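Local coordinates for protein TRAP-type transporter, periplasmic component (Cupriavidus necator, PDB 4P8B) that binds (S)-2-acetolactate and probably delivers it to a TRAP transporter as its periplasmic solute-binding component, at residues N109-P114 with D124-G129. Sequence-based numbering, arbitrary orientation.
Sequences NLFSLP and DALTQG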
# COMPACT_ATOMS: atom_id res chain seq x y z
N ASN A 109 -0.01 -5.49 9.43
CA ASN A 109 1.30 -4.91 9.71
C ASN A 109 2.46 -5.78 9.17
O ASN A 109 3.57 -5.30 9.05
CB ASN A 109 1.51 -4.69 11.20
CG ASN A 109 0.71 -3.54 11.75
OD1 ASN A 109 0.96 -2.39 11.41
ND2 ASN A 109 -0.22 -3.84 12.65
N LEU A 110 2.20 -7.03 8.83
CA LEU A 110 3.23 -7.91 8.31
C LEU A 110 3.95 -7.27 7.12
O LEU A 110 5.18 -7.33 7.03
CB LEU A 110 2.62 -9.24 7.92
CG LEU A 110 3.58 -10.36 7.54
CD1 LEU A 110 3.03 -11.71 7.97
CD2 LEU A 110 3.83 -10.37 6.04
N PHE A 111 3.20 -6.62 6.24
CA PHE A 111 3.79 -6.03 5.06
C PHE A 111 4.58 -4.74 5.36
O PHE A 111 5.34 -4.25 4.50
CB PHE A 111 2.72 -5.76 3.98
CG PHE A 111 2.01 -7.00 3.53
CD1 PHE A 111 2.66 -7.92 2.71
CD2 PHE A 111 0.71 -7.27 3.93
CE1 PHE A 111 2.02 -9.06 2.30
CE2 PHE A 111 0.08 -8.43 3.52
CZ PHE A 111 0.73 -9.31 2.70
N SER A 112 4.39 -4.23 6.57
CA SER A 112 5.07 -3.03 7.04
C SER A 112 6.31 -3.34 7.87
O SER A 112 6.95 -2.42 8.35
CB SER A 112 4.11 -2.17 7.87
OG SER A 112 3.01 -1.81 7.05
N LEU A 113 6.64 -4.60 8.09
CA LEU A 113 7.85 -4.92 8.85
C LEU A 113 9.09 -4.48 8.08
O LEU A 113 9.27 -4.86 6.93
CB LEU A 113 7.95 -6.42 9.10
CG LEU A 113 6.95 -7.00 10.09
CD1 LEU A 113 6.99 -8.53 10.01
CD2 LEU A 113 7.25 -6.53 11.50
N PRO A 114 9.95 -3.66 8.70
CA PRO A 114 11.05 -3.08 7.92
C PRO A 114 12.04 -4.14 7.45
O PRO A 114 12.53 -4.93 8.23
CB PRO A 114 11.68 -2.07 8.90
CG PRO A 114 11.24 -2.53 10.28
CD PRO A 114 9.87 -3.14 10.07
N ASP A 124 5.36 -11.47 -3.82
CA ASP A 124 4.47 -12.43 -4.45
C ASP A 124 4.44 -13.74 -3.67
O ASP A 124 3.41 -14.40 -3.62
CB ASP A 124 4.89 -12.68 -5.91
CG ASP A 124 4.58 -11.50 -6.82
OD1 ASP A 124 3.70 -10.69 -6.48
OD2 ASP A 124 5.20 -11.43 -7.90
N ALA A 125 5.56 -14.12 -3.07
CA ALA A 125 5.59 -15.35 -2.27
C ALA A 125 4.65 -15.26 -1.08
O ALA A 125 4.14 -16.27 -0.63
CB ALA A 125 7.00 -15.66 -1.81
N LEU A 126 4.42 -14.05 -0.59
CA LEU A 126 3.48 -13.85 0.51
C LEU A 126 2.05 -13.83 -0.00
O LEU A 126 1.21 -14.62 0.45
CB LEU A 126 3.81 -12.58 1.29
CG LEU A 126 5.23 -12.51 1.84
CD1 LEU A 126 5.34 -11.32 2.77
CD2 LEU A 126 5.61 -13.78 2.55
N THR A 127 1.76 -12.95 -0.95
CA THR A 127 0.37 -12.77 -1.35
C THR A 127 -0.18 -14.02 -2.03
O THR A 127 -1.37 -14.33 -1.90
CB THR A 127 0.21 -11.60 -2.30
OG1 THR A 127 1.02 -11.86 -3.46
CG2 THR A 127 0.62 -10.27 -1.65
N GLN A 128 0.68 -14.77 -2.73
CA GLN A 128 0.22 -15.92 -3.50
C GLN A 128 0.37 -17.22 -2.72
O GLN A 128 0.03 -18.27 -3.23
CB GLN A 128 0.98 -16.02 -4.83
CG GLN A 128 0.81 -14.77 -5.67
CD GLN A 128 1.76 -14.66 -6.84
OE1 GLN A 128 2.65 -15.50 -7.02
NE2 GLN A 128 1.59 -13.61 -7.64
N GLY A 129 0.85 -17.14 -1.47
CA GLY A 129 1.13 -18.32 -0.68
C GLY A 129 0.32 -18.43 0.61
O GLY A 129 -0.74 -17.81 0.74
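In the periplasmic-binding-protein fold of this TRAP-type solute receptor, the 3-10 segment 109-112 packs against the end of helix 120-127, and Leu-110 and Phe-111 of the segment receive Leu-126 of the helix. The contact is buried, small and wholly apolar, with no hydrogen bond across it. Leu-126 CD1 carries most of it. This methyl lies 4.0 Å from Phe-111 CE1 and, in one of the two conformers modelled for Leu-110, 3.7 Å from Leu-110 CD2, so one branch touches both Leu-110 and Phe-111. Leu-126 CB also comes within 4.1 Å of Phe-111 CE1. The leucine and the phenylalanine run past each other in opposite directions, and CD1 meets the ring obliquely. In Phe-111, CG stands anti to the carbonyl carbon (chi1 -60°), which swings the ring so that its CE1 atom reaches the helix. In the same conformer, Leu-110 CD2 lies over one face of this ring, displaced toward the rim. Thr-127 adds a looser touch, with CG2 4.4 Å from Phe-111 CE1. The 3-10 segment is held by its own backbone, where Ser-112 N bonds to Asn-109 O at 2.8 Å. The Phe-111 side chain is about 8 Å from that of Arg-155, a ligand-binding residue, and about 11 Å from the bound acetolactate, so it does not line the pocket. Around the contact, Leu-110 packs on Leu-331 of helix 329-340, and Leu-126 on Ala-335 and Ile-339 of the same helix. Leu-113 reaches both that helix and helix 317-327, while Ser-112 and Pro-114 touch helix 181-189.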